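Local structure of ATPase BagA (Mycobacterium tuberculosis H37Rv, 6BS3) at residues Arg22-Thr27 against Tyr156-Val161; Leu53-Glu58 against Leu91-Glu96; Gly167-Phe172 against Glu225-Met230. The protein hydrolyses ATP as one of the two active subunits of the heterodimeric BagAB ATPase complex, whose activity is required for resistance to nitric oxide and to elevated glycerol. One frame throughout, in Å; residues are numbered along the deposited sequence.

Contact 1. Residues Arg22-Thr27 against Tyr156-Val161; sequences RLHLVT and YDAIVV
Leu23, His24 and Leu25 pair in parallel with Ile159, Val160 and Val161; the axes of the short segments 23-27 and 158-161 approach to 4.7 Å, with N-to-C directions 15° apart. These are neighbouring central strands of the P-loop NTPase sheet, and strand 23-28 leads into the Walker A loop, whose Gly33 and Lys34 bind the nucleotide. The bonding follows the parallel ladder. Arg22 O accepts from Ile159 N, and His24 N donates to Ile159 O. His24 O accepts from Val161 N at 2.8 Å, almost straight, and Val26 N closes the ladder on Val161 O.

On one face lie Leu23, Leu25, Ile159 and Val161. Val161 is the centre of this patch. Its CG2 meets Leu23 CD1 at 3.7 Å, the two side chains crossing at a slant. Leu25 runs alongside Val161 in the same direction, with CD2 3.9 Å from Val161 CB. Helix 130-146 packs over this face through Ile141 and Val145.

The other face carries His24, Val26 and Val160, with Leu41 of helix 34-46 against His24 and Val26. Val26 CG2 comes to 3.9 Å from Val160 CG1. The His24 ring turns an edge to Ile159 O, but its ND1 is hydrogen-bonded to His207 on strand 204-210.

At the start of the ladder the Arg22 side chain turns its guanidinium to the carbonyls of Tyr156 and Asp157. Bends at chi2 (-94°) and chi3 bring it there. NE makes a weak bond to Asp157 O, which lies in the guanidinium plane at its edge, while NH1 is held by Val145 O. The stronger bond across the contact is from Arg22 NH2 to Tyr156 O at 2.8 Å, with the donor tilted 31° from the carbonyl plane.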
loop_
_atom_site.group_PDB
_atom_site.type_symbol
_atom_site.label_atom_id
_atom_site.label_comp_id
_atom_site.label_asym_id
_atom_site.label_seq_id
_atom_site.Cartn_x
_atom_site.Cartn_y
_atom_site.Cartn_z
ATOM N N ARG A 22 -9.219 24.621 -9.411
ATOM C CA ARG A 22 -9.852 24.767 -8.093
ATOM C C ARG A 22 -9.897 23.428 -7.360
ATOM O O ARG A 22 -9.962 23.412 -6.128
ATOM C CB ARG A 22 -11.297 25.278 -8.241
ATOM C CG ARG A 22 -11.477 26.613 -8.997
ATOM C CD ARG A 22 -11.527 27.915 -8.169
ATOM N NE ARG A 22 -11.900 27.773 -6.754
ATOM C CZ ARG A 22 -13.097 27.393 -6.324
ATOM N NH1 ARG A 22 -14.054 27.083 -7.193
ATOM N NH2 ARG A 22 -13.331 27.264 -5.025
ATOM N N LEU A 23 -9.925 22.303 -8.108
ATOM C CA LEU A 23 -9.998 20.960 -7.522
ATOM C C LEU A 23 -8.807 20.111 -7.900
ATOM O O LEU A 23 -8.692 19.706 -9.053
ATOM C CB LEU A 23 -11.330 20.245 -7.883
ATOM C CG LEU A 23 -11.455 18.758 -7.474
ATOM C CD1 LEU A 23 -11.388 18.583 -5.957
ATOM C CD2 LEU A 23 -12.699 18.112 -8.089
ATOM N N HIS A 24 -7.952 19.800 -6.910
ATOM C CA HIS A 24 -6.754 18.978 -7.118
ATOM C C HIS A 24 -6.951 17.612 -6.514
ATOM O O HIS A 24 -7.205 17.508 -5.319
ATOM C CB HIS A 24 -5.488 19.632 -6.526
ATOM C CG HIS A 24 -5.147 20.945 -7.157
ATOM N ND1 HIS A 24 -4.266 21.029 -8.229
ATOM C CD2 HIS A 24 -5.577 22.187 -6.847
ATOM C CE1 HIS A 24 -4.200 22.311 -8.540
ATOM N NE2 HIS A 24 -4.974 23.045 -7.737
ATOM N N LEU A 25 -6.849 16.560 -7.336
ATOM C CA LEU A 25 -7.016 15.207 -6.820
ATOM C C LEU A 25 -5.649 14.539 -6.809
ATOM O O LEU A 25 -4.980 14.504 -7.837
ATOM C CB LEU A 25 -8.047 14.412 -7.655
ATOM C CG LEU A 25 -9.479 14.941 -7.694
ATOM C CD1 LEU A 25 -10.135 14.623 -9.035
ATOM C CD2 LEU A 25 -10.328 14.301 -6.605
ATOM N N VAL A 26 -5.211 14.071 -5.638
ATOM C CA VAL A 26 -3.893 13.450 -5.453
ATOM C C VAL A 26 -4.038 11.944 -5.303
ATOM O O VAL A 26 -4.510 11.438 -4.268
ATOM C CB VAL A 26 -3.050 14.108 -4.305
ATOM C CG1 VAL A 26 -1.647 13.511 -4.241
ATOM C CG2 VAL A 26 -2.971 15.630 -4.470
ATOM N N THR A 27 -3.678 11.230 -6.378
ATOM C CA THR A 27 -3.728 9.776 -6.400
ATOM C C THR A 27 -2.288 9.210 -6.438
ATOM O O THR A 27 -1.316 9.964 -6.309
ATOM C CB THR A 27 -4.688 9.246 -7.480
ATOM O OG1 THR A 27 -4.887 7.848 -7.251
ATOM C CG2 THR A 27 -4.188 9.472 -8.894
ATOM N N TYR A 156 -13.234 28.792 -0.654
ATOM C CA TYR A 156 -11.862 28.287 -0.793
ATOM C C TYR A 156 -11.223 28.706 -2.109
ATOM O O TYR A 156 -11.894 28.749 -3.140
ATOM C CB TYR A 156 -11.834 26.759 -0.622
ATOM C CG TYR A 156 -12.216 26.319 0.776
ATOM C CD1 TYR A 156 -11.375 26.563 1.859
ATOM C CD2 TYR A 156 -13.436 25.693 1.024
ATOM C CE1 TYR A 156 -11.736 26.194 3.155
ATOM C CE2 TYR A 156 -13.804 25.316 2.316
ATOM C CZ TYR A 156 -12.949 25.571 3.383
ATOM O OH TYR A 156 -13.281 25.205 4.677
ATOM N N ASP A 157 -9.935 29.017 -2.071
ATOM C CA ASP A 157 -9.147 29.330 -3.268
ATOM C C ASP A 157 -8.857 28.054 -4.045
ATOM O O ASP A 157 -8.758 28.097 -5.265
ATOM C CB ASP A 157 -7.842 30.035 -2.897
ATOM C CG ASP A 157 -8.140 31.404 -2.350
ATOM O OD1 ASP A 157 -8.468 32.299 -3.155
ATOM O OD2 ASP A 157 -8.107 31.566 -1.115
ATOM N N ALA A 158 -8.734 26.924 -3.332
ATOM C CA ALA A 158 -8.494 25.596 -3.906
ATOM C C ALA A 158 -8.912 24.520 -2.924
ATOM O O ALA A 158 -8.981 24.759 -1.717
ATOM C CB ALA A 158 -7.012 25.413 -4.275
ATOM N N ILE A 159 -9.191 23.333 -3.458
ATOM C CA ILE A 159 -9.531 22.117 -2.720
ATOM C C ILE A 159 -8.503 21.068 -3.134
ATOM O O ILE A 159 -8.291 20.837 -4.329
ATOM C CB ILE A 159 -10.983 21.612 -3.018
ATOM C CG1 ILE A 159 -12.061 22.746 -2.894
ATOM C CG2 ILE A 159 -11.346 20.363 -2.182
ATOM C CD1 ILE A 159 -12.326 23.329 -1.583
ATOM N N VAL A 160 -7.858 20.448 -2.149
ATOM C CA VAL A 160 -6.886 19.385 -2.403
ATOM C C VAL A 160 -7.451 18.105 -1.794
ATOM O O VAL A 160 -7.766 18.063 -0.604
ATOM C CB VAL A 160 -5.432 19.707 -1.935
ATOM C CG1 VAL A 160 -4.473 18.567 -2.305
ATOM C CG2 VAL A 160 -4.939 21.051 -2.519
ATOM N N VAL A 161 -7.662 17.098 -2.635
ATOM C CA VAL A 161 -8.187 15.826 -2.181
ATOM C C VAL A 161 -7.060 14.794 -2.124
ATOM O O VAL A 161 -6.360 14.575 -3.124
ATOM C CB VAL A 161 -9.423 15.345 -3.010
ATOM C CG1 VAL A 161 -10.005 14.045 -2.459
ATOM C CG2 VAL A 161 -10.502 16.422 -3.060
#

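Contact 2. Residues Leu53-Glu58 against Leu91-Glu96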
loop_
_atom_site.group_PDB
_atom_site.type_symbol
_atom_site.label_atom_id
_atom_site.label_comp_id
_atom_site.label_asym_id
_atom_site.label_seq_id
_atom_site.Cartn_x
_atom_site.Cartn_y
_atom_site.Cartn_z
ATOM N N LEU A 53 -8.687 23.990 1.266
ATOM C CA LEU A 53 -9.289 22.870 1.980
ATOM C C LEU A 53 -8.592 21.552 1.607
ATOM O O LEU A 53 -8.497 21.212 0.424
ATOM C CB LEU A 53 -10.821 22.783 1.756
ATOM C CG LEU A 53 -11.564 21.698 2.572
ATOM C CD1 LEU A 53 -11.573 22.015 4.072
ATOM C CD2 LEU A 53 -12.970 21.534 2.087
ATOM N N LEU A 54 -8.100 20.818 2.622
ATOM C CA LEU A 54 -7.469 19.498 2.466
ATOM C C LEU A 54 -8.525 18.432 2.848
ATOM O O LEU A 54 -8.988 18.388 3.994
ATOM C CB LEU A 54 -6.195 19.399 3.346
ATOM C CG LEU A 54 -5.448 18.062 3.373
ATOM C CD1 LEU A 54 -4.921 17.663 1.952
ATOM C CD2 LEU A 54 -4.364 18.074 4.433
ATOM N N VAL A 55 -8.923 17.600 1.872
ATOM C CA VAL A 55 -9.997 16.597 2.004
ATOM C C VAL A 55 -9.504 15.146 1.948
ATOM O O VAL A 55 -8.735 14.801 1.054
ATOM C CB VAL A 55 -11.077 16.845 0.909
ATOM C CG1 VAL A 55 -12.247 15.856 1.020
ATOM C CG2 VAL A 55 -11.584 18.287 0.919
ATOM N N GLU A 56 -9.966 14.289 2.875
ATOM C CA GLU A 56 -9.693 12.846 2.796
ATOM C C GLU A 56 -11.045 12.105 2.732
ATOM O O GLU A 56 -12.020 12.579 3.307
ATOM C CB GLU A 56 -8.738 12.332 3.870
ATOM C CG GLU A 56 -9.330 12.286 5.268
ATOM C CD GLU A 56 -8.370 11.644 6.234
ATOM O OE1 GLU A 56 -8.043 12.291 7.250
ATOM O OE2 GLU A 56 -7.913 10.511 5.960
ATOM N N VAL A 57 -11.130 11.008 1.962
ATOM C CA VAL A 57 -12.424 10.367 1.654
ATOM C C VAL A 57 -12.588 8.878 2.100
ATOM O O VAL A 57 -13.656 8.308 1.863
ATOM C CB VAL A 57 -12.686 10.503 0.118
ATOM C CG1 VAL A 57 -12.634 11.962 -0.351
ATOM C CG2 VAL A 57 -11.715 9.651 -0.693
ATOM N N GLU A 58 -11.572 8.260 2.745
ATOM C CA GLU A 58 -11.661 6.825 3.046
ATOM C C GLU A 58 -11.942 6.471 4.515
ATOM O O GLU A 58 -11.967 5.292 4.861
ATOM C CB GLU A 58 -10.409 6.088 2.531
ATOM C CG GLU A 58 -10.164 6.300 1.039
ATOM C CD GLU A 58 -9.054 5.493 0.400
ATOM O OE1 GLU A 58 -7.950 5.415 0.983
ATOM O OE2 GLU A 58 -9.294 4.930 -0.691
ATOM N N LEU A 91 -10.795 18.579 6.120
ATOM C CA LEU A 91 -12.095 17.917 6.146
ATOM C C LEU A 91 -11.958 16.387 6.037
ATOM O O LEU A 91 -11.722 15.863 4.955
ATOM C CB LEU A 91 -13.144 18.476 5.154
ATOM C CG LEU A 91 -14.541 17.769 5.228
ATOM C CD1 LEU A 91 -15.294 18.054 6.567
ATOM C CD2 LEU A 91 -15.396 18.117 4.025
ATOM N N ALA A 92 -12.088 15.682 7.167
ATOM C CA ALA A 92 -12.075 14.211 7.169
ATOM C C ALA A 92 -13.549 13.839 6.953
ATOM O O ALA A 92 -14.365 14.029 7.867
ATOM C CB ALA A 92 -11.571 13.679 8.513
ATOM N N ILE A 93 -13.927 13.478 5.707
ATOM C CA ILE A 93 -15.338 13.161 5.419
ATOM C C ILE A 93 -15.765 11.896 6.196
ATOM O O ILE A 93 -15.083 10.870 6.149
ATOM C CB ILE A 93 -15.672 13.055 3.895
ATOM C CG1 ILE A 93 -15.389 14.381 3.138
ATOM C CG2 ILE A 93 -17.138 12.599 3.687
ATOM C CD1 ILE A 93 -15.435 14.242 1.536
ATOM N N ASP A 94 -16.860 12.008 6.944
ATOM C CA ASP A 94 -17.463 10.920 7.705
ATOM C C ASP A 94 -18.622 10.454 6.811
ATOM O O ASP A 94 -19.604 11.188 6.654
ATOM C CB ASP A 94 -17.946 11.475 9.058
ATOM C CG ASP A 94 -18.656 10.523 10.009
ATOM O OD1 ASP A 94 -19.320 9.578 9.529
ATOM O OD2 ASP A 94 -18.581 10.750 11.232
ATOM N N ILE A 95 -18.468 9.277 6.161
ATOM C CA ILE A 95 -19.448 8.734 5.202
ATOM C C ILE A 95 -20.827 8.506 5.843
ATOM O O ILE A 95 -21.849 8.744 5.197
ATOM C CB ILE A 95 -18.923 7.470 4.434
ATOM C CG1 ILE A 95 -19.747 7.190 3.156
ATOM C CG2 ILE A 95 -18.842 6.213 5.320
ATOM C CD1 ILE A 95 -19.567 8.156 2.060
ATOM N N GLU A 96 -20.844 8.087 7.119
ATOM C CA GLU A 96 -22.065 7.846 7.884
ATOM C C GLU A 96 -22.839 9.150 8.085
ATOM O O GLU A 96 -24.015 9.207 7.730
ATOM C CB GLU A 96 -21.734 7.126 9.188
ATOM C CG GLU A 96 -22.891 7.020 10.162
ATOM C CD GLU A 96 -22.845 5.815 11.083
ATOM O OE1 GLU A 96 -23.826 5.636 11.838
ATOM O OE2 GLU A 96 -21.845 5.057 11.062
HETATM O O HOH W 1 -12.609 10.349 5.264
#
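Leu91 meets Leu53 at the Leu91 CB: Leu53 CD1 lies 4.0 Å from that atom, and the side chains cross at an angle. The backbone of Leu91 is held at both ends: its N donates to Leu54 O at 2.8 Å, and its O accepts from Glu56 N at 3.1 Å.

Ile93 has left the strand but keeps the pairing going, since its N donates to Glu56 O. Its CG1 stands anti to the carbonyl carbon (chi1 -60°), and CD1 beyond it meets Val55 CG1 at 3.6 Å. The same methyl reaches Val57 CG1, and the two side chains run alongside each other. A water donates to both Glu56 O and Ile93 O, so Glu56 O takes two bonds.

Strands 51-56 and 86-92 are parallel neighbours in the P-loop NTPase sheet, and Ile93 leads toward helix 95-107.

Glu56 lies with Ala92 on the face away from Val55 and Leu91. Its CG sits between the backbone N and the carbonyl carbon (chi1 72°), 3.9 Å from Ala92 CA. The extended chain then runs past Ala92 CB. The buried carboxylate is satisfied by two backbone amides, OE2 by Gly62 N and OE1 by Ile63 N.

Contact 3. Residues Gly167-Phe172 against Glu225-Met230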
loop_
_atom_site.group_PDB
_atom_site.type_symbol
_atom_site.label_atom_id
_atom_site.label_comp_id
_atom_site.label_asym_id
_atom_site.label_seq_id
_atom_site.Cartn_x
_atom_site.Cartn_y
_atom_site.Cartn_z
ATOM N N GLY A 167 -5.406 2.168 -8.218
ATOM C CA GLY A 167 -6.250 1.032 -8.576
ATOM C C GLY A 167 -7.739 1.279 -8.429
ATOM O O GLY A 167 -8.543 0.504 -8.944
ATOM N N ARG A 168 -8.126 2.371 -7.736
ATOM C CA ARG A 168 -9.524 2.720 -7.448
ATOM C C ARG A 168 -9.954 4.091 -7.960
ATOM O O ARG A 168 -11.150 4.391 -7.934
ATOM C CB ARG A 168 -9.759 2.668 -5.922
ATOM C CG ARG A 168 -9.552 1.295 -5.305
ATOM C CD ARG A 168 -9.866 1.275 -3.827
ATOM N NE ARG A 168 -10.024 -0.100 -3.353
ATOM C CZ ARG A 168 -10.686 -0.452 -2.254
ATOM N NH1 ARG A 168 -11.267 0.472 -1.494
ATOM N NH2 ARG A 168 -10.782 -1.730 -1.911
ATOM N N ILE A 169 -8.997 4.940 -8.377
ATOM C CA ILE A 169 -9.266 6.335 -8.767
ATOM C C ILE A 169 -10.243 6.471 -9.942
ATOM O O ILE A 169 -11.139 7.320 -9.865
ATOM C CB ILE A 169 -7.965 7.180 -8.984
ATOM C CG1 ILE A 169 -8.262 8.701 -9.064
ATOM C CG2 ILE A 169 -7.108 6.708 -10.186
ATOM C CD1 ILE A 169 -8.825 9.359 -7.775
ATOM N N ALA A 170 -10.084 5.666 -11.007
ATOM C CA ALA A 170 -10.941 5.772 -12.195
ATOM C C ALA A 170 -12.391 5.456 -11.871
ATOM O O ALA A 170 -13.257 6.242 -12.241
ATOM C CB ALA A 170 -10.414 4.905 -13.340
ATOM N N ARG A 171 -12.648 4.373 -11.107
ATOM C CA ARG A 171 -13.982 3.986 -10.637
ATOM C C ARG A 171 -14.572 5.043 -9.680
ATOM O O ARG A 171 -15.756 5.380 -9.796
ATOM C CB ARG A 171 -13.932 2.590 -9.979
ATOM C CG ARG A 171 -15.234 2.132 -9.263
ATOM C CD ARG A 171 -16.415 1.893 -10.204
ATOM N NE ARG A 171 -16.093 0.948 -11.280
ATOM C CZ ARG A 171 -16.349 -0.357 -11.244
ATOM N NH1 ARG A 171 -16.956 -0.895 -10.193
ATOM N NH2 ARG A 171 -16.004 -1.134 -12.264
ATOM N N PHE A 172 -13.745 5.591 -8.766
ATOM C CA PHE A 172 -14.170 6.636 -7.829
ATOM C C PHE A 172 -14.734 7.877 -8.548
ATOM O O PHE A 172 -15.676 8.506 -8.049
ATOM C CB PHE A 172 -13.012 7.035 -6.897
ATOM C CG PHE A 172 -13.299 8.201 -5.974
ATOM C CD1 PHE A 172 -14.188 8.067 -4.910
ATOM C CD2 PHE A 172 -12.663 9.426 -6.154
ATOM C CE1 PHE A 172 -14.447 9.144 -4.051
ATOM C CE2 PHE A 172 -12.918 10.504 -5.287
ATOM C CZ PHE A 172 -13.807 10.353 -4.243
ATOM N N GLU A 225 -3.896 6.162 -18.501
ATOM C CA GLU A 225 -4.576 5.597 -19.676
ATOM C C GLU A 225 -6.093 5.484 -19.441
ATOM O O GLU A 225 -6.874 5.918 -20.295
ATOM C CB GLU A 225 -3.951 4.232 -20.034
ATOM C CG GLU A 225 -4.520 3.536 -21.265
ATOM C CD GLU A 225 -3.874 2.201 -21.607
ATOM O OE1 GLU A 225 -3.523 1.435 -20.676
ATOM O OE2 GLU A 225 -3.731 1.916 -22.820
ATOM N N GLU A 226 -6.501 4.936 -18.272
ATOM C CA GLU A 226 -7.903 4.775 -17.880
ATOM C C GLU A 226 -8.547 6.164 -17.734
ATOM O O GLU A 226 -9.670 6.371 -18.183
ATOM C CB GLU A 226 -7.968 4.068 -16.524
ATOM C CG GLU A 226 -8.643 2.717 -16.506
ATOM C CD GLU A 226 -8.800 2.136 -15.111
ATOM O OE1 GLU A 226 -7.826 2.192 -14.321
ATOM O OE2 GLU A 226 -9.902 1.625 -14.806
ATOM N N LEU A 227 -7.827 7.117 -17.115
ATOM C CA LEU A 227 -8.342 8.467 -16.905
ATOM C C LEU A 227 -8.479 9.261 -18.222
ATOM O O LEU A 227 -9.480 9.954 -18.395
ATOM C CB LEU A 227 -7.521 9.225 -15.846
ATOM C CG LEU A 227 -7.601 8.705 -14.410
ATOM C CD1 LEU A 227 -6.473 9.295 -13.545
ATOM C CD2 LEU A 227 -8.956 8.981 -13.777
ATOM N N ALA A 228 -7.496 9.134 -19.145
ATOM C CA ALA A 228 -7.507 9.773 -20.479
ATOM C C ALA A 228 -8.700 9.282 -21.309
ATOM O O ALA A 228 -9.335 10.096 -21.987
ATOM C CB ALA A 228 -6.209 9.494 -21.224
ATOM N N GLN A 229 -9.024 7.958 -21.218
ATOM C CA GLN A 229 -10.166 7.323 -21.887
ATOM C C GLN A 229 -11.496 7.897 -21.395
ATOM O O GLN A 229 -12.446 8.002 -22.167
ATOM C CB GLN A 229 -10.146 5.799 -21.683
ATOM C CG GLN A 229 -9.211 5.075 -22.643
ATOM C CD GLN A 229 -9.235 3.572 -22.495
ATOM O OE1 GLN A 229 -9.415 2.843 -23.476
ATOM N NE2 GLN A 229 -9.040 3.061 -21.278
ATOM N N MET A 230 -11.556 8.264 -20.114
ATOM C CA MET A 230 -12.737 8.855 -19.484
ATOM C C MET A 230 -12.800 10.367 -19.743
ATOM O O MET A 230 -13.791 11.007 -19.389
ATOM C CB MET A 230 -12.709 8.591 -17.980
ATOM C CG MET A 230 -12.920 7.130 -17.611
ATOM S SD MET A 230 -12.736 6.848 -15.828
ATOM C CE MET A 230 -14.236 7.623 -15.217
HETATM O O HOH W 2 -8.240 3.396 -11.344
#
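The short helix 169-172, which follows strand 158-162 of the P-loop NTPase sheet, packs here against residues 225-230, which include the last turn of helix 214-229. The meeting point is Ala170, whose CA is 6.0 Å from Leu227 CA. The small Ala170 methyl is consistent with so close an approach.

Three side chains from 225-230 gather round that residue. Leu227 reaches across with both branches. Its CD2 lies 4.1 Å from Ala170 CA, and its CD1 meets Ile169 CG2 at 4.3 Å. Ile169 also touches Ala163, in the loop after strand 158-162.

The bend at the last torsion of Met230 (chi3 72°) turns CE onto the backbone of Ala170, 3.4 Å from Ala170 O. Its SD stands 3.9 Å from Ala170 CB. Met230 also touches Asp174, and its own O accepts a hydrogen bond from His200 NE2.

Glu226 is on the solvent-exposed side of the contact. Its chain stays straight past CG and lays the carboxylate against the Ala170 methyl, with OE2 3.6 Å from Ala170 CB. The polar link between the segments is indirect and lies in the first turn of helix 169-172. There Ala170 N donates to a water at 2.9 Å, and the water donates in turn to Glu226 OE1 at 3.2 Å.

Contacts 1 and 2 belong to one sheet, with centres about 13 Å apart. Strand 158-162 lies next to strand 51-56, so the order 86-92, 51-56, 158-162, 23-28 runs through both. Val160 N and O probably bond to Leu53 O and Val55 N. Both segments of contact 2 fall between the two segments of contact 1 in the sequence. Contact 3 opens later, about 17 Å from contact 1 and 21 Å from contact 2, centre to centre. It joins helices that follow strands 158-162 and 204-210. Thr27 packs on Ile169, and Val57 on Phe172. The sheet of contacts 1 and 2 thus carries the nucleotide loop, while contact 3 packs helices beside it.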